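Local coordinates for acetyl xylan esterase (Paenibacillus sp. R4, PDB 6AGQ), which probably hydrolyses the acetyl esters of acetylated xylan, as a cold-active carbohydrate esterase with an alpha/beta-hydrolase fold, at residues P87-Y92 against A180-S185; H93-N98 against G184-G189; L144-P149 against R248-F253. One frame throughout, in Å; residues are numbered along the deposited sequence.

Interaction 1: residues P87-Y92 against A180-S185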
# COMPACT_ATOMS: atom_id res chain seq x y z
N PRO A 87 1.95 39.23 -28.30
CA PRO A 87 0.95 38.48 -27.52
C PRO A 87 1.49 38.00 -26.17
O PRO A 87 2.70 38.07 -25.93
CB PRO A 87 0.53 37.33 -28.46
CG PRO A 87 1.55 37.29 -29.56
CD PRO A 87 2.35 38.55 -29.55
N VAL A 88 0.62 37.62 -25.25
CA VAL A 88 1.08 37.31 -23.90
C VAL A 88 0.32 36.14 -23.29
O VAL A 88 -0.85 36.02 -23.46
CB VAL A 88 1.10 38.55 -22.94
CG1 VAL A 88 -0.27 39.09 -22.63
CG2 VAL A 88 1.78 38.24 -21.62
N LEU A 89 1.05 35.31 -22.55
CA LEU A 89 0.51 34.19 -21.83
C LEU A 89 0.76 34.36 -20.31
O LEU A 89 1.89 34.63 -19.83
CB LEU A 89 1.13 32.92 -22.37
CG LEU A 89 0.45 31.64 -21.92
CD1 LEU A 89 0.46 30.64 -23.06
CD2 LEU A 89 1.09 31.07 -20.66
N VAL A 90 -0.30 34.20 -19.54
CA VAL A 90 -0.17 34.23 -18.07
C VAL A 90 -0.41 32.83 -17.56
O VAL A 90 -1.50 32.21 -17.79
CB VAL A 90 -1.14 35.28 -17.45
CG1 VAL A 90 -1.09 35.25 -15.94
CG2 VAL A 90 -0.78 36.69 -17.92
N LYS A 91 0.60 32.33 -16.88
CA LYS A 91 0.58 31.01 -16.29
C LYS A 91 0.32 31.06 -14.74
O LYS A 91 0.99 31.77 -14.00
CB LYS A 91 1.91 30.32 -16.55
CG LYS A 91 2.08 28.99 -15.90
CD LYS A 91 3.27 28.21 -16.43
CE LYS A 91 3.34 26.85 -15.75
NZ LYS A 91 4.64 26.18 -16.07
N TYR A 92 -0.57 30.21 -14.25
CA TYR A 92 -0.88 30.10 -12.81
C TYR A 92 -0.56 28.69 -12.39
O TYR A 92 -0.70 27.75 -13.18
CB TYR A 92 -2.33 30.38 -12.59
CG TYR A 92 -2.85 31.74 -13.04
CD1 TYR A 92 -2.34 32.89 -12.55
CD2 TYR A 92 -3.91 31.85 -13.93
CE1 TYR A 92 -2.82 34.12 -12.93
CE2 TYR A 92 -4.42 33.07 -14.30
CZ TYR A 92 -3.85 34.22 -13.79
OH TYR A 92 -4.32 35.46 -14.18
N ALA A 180 -3.61 35.22 -23.26
CA ALA A 180 -4.11 33.90 -22.90
C ALA A 180 -3.75 33.60 -21.45
O ALA A 180 -2.73 34.09 -20.95
CB ALA A 180 -3.54 32.84 -23.79
N VAL A 181 -4.63 32.86 -20.78
CA VAL A 181 -4.47 32.45 -19.36
C VAL A 181 -4.44 30.93 -19.32
O VAL A 181 -5.23 30.28 -20.03
CB VAL A 181 -5.54 33.06 -18.41
CG1 VAL A 181 -5.31 34.56 -18.18
CG2 VAL A 181 -6.93 32.86 -18.93
N TYR A 182 -3.45 30.35 -18.60
CA TYR A 182 -3.14 28.91 -18.66
C TYR A 182 -2.71 28.42 -17.29
O TYR A 182 -2.16 29.16 -16.51
CB TYR A 182 -2.05 28.64 -19.71
CG TYR A 182 -1.19 27.45 -19.45
CD1 TYR A 182 -1.73 26.16 -19.50
CD2 TYR A 182 0.14 27.58 -19.12
CE1 TYR A 182 -0.99 25.03 -19.17
CE2 TYR A 182 0.92 26.47 -18.84
CZ TYR A 182 0.35 25.19 -18.85
OH TYR A 182 1.07 24.07 -18.55
N GLY A 183 -3.01 27.17 -16.98
CA GLY A 183 -2.59 26.53 -15.75
C GLY A 183 -3.18 25.17 -15.56
O GLY A 183 -4.30 24.89 -16.04
N GLY A 184 -2.43 24.34 -14.87
CA GLY A 184 -2.90 23.04 -14.47
C GLY A 184 -3.40 22.97 -13.03
O GLY A 184 -2.79 23.50 -12.10
N SER A 185 -4.52 22.27 -12.86
CA SER A 185 -5.10 22.01 -11.57
C SER A 185 -5.58 23.26 -10.80
O SER A 185 -6.45 23.93 -11.29
CB SER A 185 -4.23 21.12 -10.75
OG SER A 185 -5.08 20.68 -9.67
O HOH W 1 -0.02 25.22 -13.80
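Leu89 and Lys91 both approach the Tyr182 ring obliquely, Leu89 CD2 lying 3.9 Å from Tyr182 CD2 and Lys91 CD 3.8 Å from Tyr182 CE2. The Tyr92 ring is met at a similar slant by Val181 CG1 and Tyr182 O, while its hydroxyl bonds to Cys161 O in helix 153-170. Lys91 has CG anti to its own N (chi1 175°) and is extended beyond, which carries its methylenes alongside the tyrosine, pointing the same way. Were an alanine here, the Tyr182 ring would probably lose that aliphatic flank, and Glu104 its long, weak ionic partner. Segments 87-92 and 180-184 are neighbouring parallel strands at the centre of the alpha/beta-hydrolase sheet, running 28° apart and joined by four backbone hydrogen bonds. The bonds run from Ala180 N to Val88 O (2.9 Å) through to Tyr92 N and Tyr182 O (3.0 Å). Leu89, Lys91, Ala180 and Tyr182 share one face; Val90, Tyr92 and Val181 occupy the other, under helices 153-170 and 186-197. Beyond Gly183, where a CB would collide with Tyr92 O, a water donates to Tyr92 O (2.7 Å) and accepts from Gly184 N.

Interaction 2: residues H93-N98 against G184-G189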
# COMPACT_ATOMS: atom_id res chain seq x y z
N HIS A 93 -0.15 28.47 -11.16
CA HIS A 93 0.50 27.23 -10.83
C HIS A 93 -0.39 26.39 -9.92
O HIS A 93 -1.37 26.85 -9.39
CB HIS A 93 1.88 27.46 -10.20
CG HIS A 93 1.81 28.08 -8.84
ND1 HIS A 93 1.38 27.38 -7.71
CD2 HIS A 93 2.18 29.31 -8.41
CE1 HIS A 93 1.45 28.18 -6.66
NE2 HIS A 93 1.92 29.36 -7.06
N GLY A 94 0.01 25.14 -9.79
CA GLY A 94 -0.69 24.13 -9.00
C GLY A 94 -0.59 24.25 -7.50
O GLY A 94 0.16 25.04 -6.95
N TYR A 95 -1.40 23.47 -6.82
CA TYR A 95 -1.56 23.65 -5.38
C TYR A 95 -0.28 23.38 -4.67
O TYR A 95 0.25 22.29 -4.76
CB TYR A 95 -2.63 22.68 -4.86
CG TYR A 95 -3.07 22.95 -3.43
CD1 TYR A 95 -3.93 23.99 -3.15
CD2 TYR A 95 -2.63 22.18 -2.39
CE1 TYR A 95 -4.40 24.22 -1.88
CE2 TYR A 95 -3.07 22.41 -1.09
CZ TYR A 95 -3.98 23.42 -0.85
OH TYR A 95 -4.44 23.72 0.42
N SER A 96 0.18 24.35 -3.89
CA SER A 96 1.46 24.26 -3.08
C SER A 96 2.69 24.69 -3.84
O SER A 96 3.75 24.80 -3.25
CB SER A 96 1.69 22.89 -2.46
OG SER A 96 2.21 21.95 -3.39
N GLY A 97 2.54 24.99 -5.14
CA GLY A 97 3.71 25.23 -5.99
C GLY A 97 4.17 26.66 -5.95
O GLY A 97 4.10 27.32 -4.93
N ASN A 98 4.66 27.15 -7.08
CA ASN A 98 5.23 28.48 -7.14
C ASN A 98 5.45 28.85 -8.62
O ASN A 98 5.09 28.09 -9.49
CB ASN A 98 6.53 28.50 -6.38
CG ASN A 98 7.48 27.46 -6.86
OD1 ASN A 98 7.77 27.36 -8.07
ND2 ASN A 98 8.03 26.71 -5.91
N GLY A 184 -2.43 24.34 -14.87
CA GLY A 184 -2.90 23.04 -14.47
C GLY A 184 -3.40 22.97 -13.03
O GLY A 184 -2.79 23.50 -12.10
N SER A 185 -4.52 22.27 -12.86
CA SER A 185 -5.10 22.01 -11.57
C SER A 185 -5.58 23.26 -10.80
O SER A 185 -6.45 23.93 -11.29
CB SER A 185 -4.23 21.12 -10.75
OG SER A 185 -5.08 20.68 -9.67
N GLN A 186 -5.08 23.58 -9.61
CA GLN A 186 -5.33 24.92 -9.12
C GLN A 186 -5.11 25.98 -10.25
O GLN A 186 -5.87 26.91 -10.35
CB GLN A 186 -4.41 25.26 -7.98
CG GLN A 186 -4.57 26.67 -7.43
CD GLN A 186 -3.64 26.91 -6.24
OE1 GLN A 186 -4.09 27.05 -5.11
NE2 GLN A 186 -2.32 26.90 -6.49
N GLY A 187 -4.04 25.83 -11.02
CA GLY A 187 -3.70 26.77 -12.11
C GLY A 187 -4.87 26.96 -13.05
O GLY A 187 -5.08 28.05 -13.51
N GLY A 188 -5.57 25.86 -13.36
CA GLY A 188 -6.66 25.79 -14.30
C GLY A 188 -7.87 26.43 -13.74
O GLY A 188 -8.54 27.19 -14.43
N GLY A 189 -8.14 26.18 -12.45
CA GLY A 189 -9.15 26.95 -11.71
C GLY A 189 -8.91 28.44 -11.69
O GLY A 189 -9.86 29.25 -11.90
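Gln186, His93 and Tyr95 carry most of this contact, with the glutamine reaching across to the other two. Its CG stands anti to the backbone N (chi1 178°) and the chain stays extended, which brings the amide up to the opposing backbone. There Gln186 NE2 gives a nearly straight hydrogen bond to His93 O at 3.1 Å, its N-H directed within the amide plane but arriving from well above the carbonyl plane. Gln186 OE1 lies 3.6 Å from Tyr95 CD1 and is bonded to Tyr154 OH and Gln123 NE2, so both ends of the amide are held and its rotation is fixed. The segment 184-189 carries Ser185 and Gly187 of a GxSxG pattern that begins at Gly183 and probably forms the nucleophile elbow of this hydrolase family: Ser185, with phi 63° and its OG bonded to His303 NE2, sits between strand 179-184 and helix 186-197. The loop 93-98 follows the neighbouring strand, where relatives place part of the oxyanion hole. His93 runs beside Gln186, its ring turned 68° from the amide. In its ring plane His93 ND1 donates to Gly94 O at 2.7 Å, and NE2 accepts from Val120 N, while Asn98 N lies over the centre of one face. Gly94 O also receives Gly97 N at 3.0 Å, closing a type II turn. Tyr95 OH is bonded to Trp141 N, whose ring meets the tyrosine edge-to-face.

Interaction 3: residues L144-P149 against R248-F253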
# COMPACT_ATOMS: atom_id res chain seq x y z
N LEU A 144 -9.07 28.31 5.07
CA LEU A 144 -8.85 29.62 5.71
C LEU A 144 -9.96 30.59 5.33
O LEU A 144 -10.18 30.83 4.14
CB LEU A 144 -7.52 30.18 5.34
CG LEU A 144 -6.36 29.34 5.81
CD1 LEU A 144 -5.13 29.88 5.15
CD2 LEU A 144 -6.23 29.40 7.34
N GLY A 145 -10.69 31.03 6.36
CA GLY A 145 -11.82 31.97 6.17
C GLY A 145 -13.03 31.35 5.50
O GLY A 145 -13.84 32.06 4.89
N ILE A 146 -13.19 30.04 5.63
CA ILE A 146 -14.22 29.30 4.90
C ILE A 146 -15.66 29.62 5.27
O ILE A 146 -16.57 29.40 4.44
CB ILE A 146 -14.00 27.79 4.92
CG1 ILE A 146 -14.74 27.14 3.72
CG2 ILE A 146 -14.35 27.18 6.26
CD1 ILE A 146 -14.21 25.75 3.43
N LEU A 147 -15.88 30.18 6.46
CA LEU A 147 -17.22 30.62 6.86
C LEU A 147 -17.77 31.94 6.34
O LEU A 147 -18.96 32.20 6.52
CB LEU A 147 -17.35 30.53 8.38
CG LEU A 147 -17.18 29.08 8.86
CD1 LEU A 147 -17.25 29.06 10.40
CD2 LEU A 147 -18.21 28.11 8.25
N ASP A 148 -16.96 32.74 5.66
CA ASP A 148 -17.42 34.00 5.08
C ASP A 148 -16.65 34.30 3.79
O ASP A 148 -15.45 34.44 3.85
CB ASP A 148 -17.20 35.11 6.12
CG ASP A 148 -17.65 36.53 5.64
OD1 ASP A 148 -18.33 36.69 4.58
OD2 ASP A 148 -17.30 37.51 6.35
N PRO A 149 -17.34 34.47 2.63
CA PRO A 149 -16.58 34.71 1.40
C PRO A 149 -15.74 36.01 1.42
O PRO A 149 -14.75 36.07 0.72
CB PRO A 149 -17.65 34.78 0.29
CG PRO A 149 -18.94 34.98 1.00
CD PRO A 149 -18.79 34.39 2.37
N ARG A 248 -22.04 27.70 0.45
CA ARG A 248 -22.35 29.04 -0.06
C ARG A 248 -21.08 29.93 -0.12
O ARG A 248 -20.90 30.64 -1.07
CB ARG A 248 -23.47 29.71 0.74
CG ARG A 248 -23.59 31.21 0.49
CD ARG A 248 -24.85 31.78 1.09
NE ARG A 248 -24.78 31.75 2.56
CZ ARG A 248 -25.46 30.92 3.36
NH1 ARG A 248 -25.30 31.01 4.68
NH2 ARG A 248 -26.30 29.99 2.87
N THR A 249 -20.18 29.85 0.87
CA THR A 249 -18.84 30.51 0.77
C THR A 249 -18.14 30.09 -0.52
O THR A 249 -17.70 30.95 -1.27
CB THR A 249 -17.91 30.18 1.95
OG1 THR A 249 -18.47 30.70 3.13
CG2 THR A 249 -16.47 30.76 1.81
N LEU A 250 -18.09 28.79 -0.78
CA LEU A 250 -17.31 28.25 -1.89
C LEU A 250 -17.92 28.53 -3.27
O LEU A 250 -17.18 28.58 -4.31
CB LEU A 250 -17.07 26.75 -1.67
CG LEU A 250 -16.20 26.37 -0.43
CD1 LEU A 250 -16.20 24.87 -0.10
CD2 LEU A 250 -14.77 26.81 -0.62
N SER A 251 -19.26 28.74 -3.31
CA SER A 251 -19.94 29.01 -4.58
C SER A 251 -19.44 30.30 -5.32
O SER A 251 -19.37 30.35 -6.54
CB SER A 251 -21.48 29.08 -4.33
OG SER A 251 -21.80 30.27 -3.55
N TYR A 252 -19.08 31.32 -4.57
CA TYR A 252 -18.45 32.55 -5.10
C TYR A 252 -17.14 32.32 -5.84
O TYR A 252 -16.76 33.15 -6.66
CB TYR A 252 -18.23 33.58 -3.99
CG TYR A 252 -19.52 34.12 -3.43
CD1 TYR A 252 -20.17 35.21 -4.03
CD2 TYR A 252 -20.11 33.55 -2.31
CE1 TYR A 252 -21.37 35.70 -3.52
CE2 TYR A 252 -21.30 34.04 -1.78
CZ TYR A 252 -21.92 35.10 -2.39
OH TYR A 252 -23.13 35.56 -1.87
N PHE A 253 -16.49 31.19 -5.57
CA PHE A 253 -15.18 30.88 -6.11
C PHE A 253 -15.21 29.67 -7.04
O PHE A 253 -14.15 29.21 -7.54
CB PHE A 253 -14.20 30.66 -4.96
CG PHE A 253 -14.26 31.71 -3.98
CD1 PHE A 253 -13.55 32.88 -4.19
CD2 PHE A 253 -15.06 31.59 -2.86
CE1 PHE A 253 -13.68 33.94 -3.31
CE2 PHE A 253 -15.21 32.64 -2.00
CZ PHE A 253 -14.48 33.79 -2.20
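Pro149 pushes its ring between Thr249, Tyr252 and Phe253, and its carbons divide their contacts among the three. From CB, the side chain first meets the two aromatics: Pro149 CB is 3.8 Å from Tyr252 CD2 and 4.0 Å from Phe253 CE2. One bond further out, Pro149 CG comes obliquely against the same tyrosine, 3.8 Å from Tyr252 CE2. The ring then turns back, and Pro149 CD lies 3.8 Å from Thr249 OG1. The proline carbonyl contributes as well, Pro149 O sitting in the plane of the Phe253 ring at its edge, 3.7 Å from Phe253 CZ, with Tyr252 CB over the rim of one face of that ring. Phe27 of helix 24-36 packs on both Pro149 and Phe253, and the Tyr252 hydroxyl is bonded to Asp23.

The type I turn from Gly145 to Asp148 presents Ile146 O to Thr249 on helix 243-251. Thr249 OG1, anti to its carbonyl carbon (chi1 -64°) and thereby turned to the loop, donates to Ile146 O at 2.6 Å and is also bonded to Gln245 NE2. The threonine carbons crowd the same oxygen, so the exact geometry is doubtful. Ile146 CD1 touches Leu250 CD1 at 4.1 Å. With one polar link amid carbon surfaces, the contact probably owes most of its hold to exclusion of water, the hydroxyl supplying a donor to a carbonyl that the turn leaves facing the helix.

How the interactions relate
From the N terminus, strand 86-92 and the loop 93-98 come first, followed much later by strand 179-184 and the start of helix 186-197. Interactions 1 and 2 close the long excursions between these parts, share Gly184 and Ser185, and touch where Tyr92 CB packs on Gly187 O. Strand 179-184 leads straight into helix 186-197, so the two contacts tie strand 86-92 and the loop after it to both sides of the probable nucleophile elbow. Interaction 3 crosses both: 144-149 leaves from inside their loops, before helix 153-170, and finds its partner 248-253 beyond them. It joins a loop to helix 243-251 away from the sheet, its centre about 19 Å from that of interaction 2 and about 25 Å from that of interaction 1.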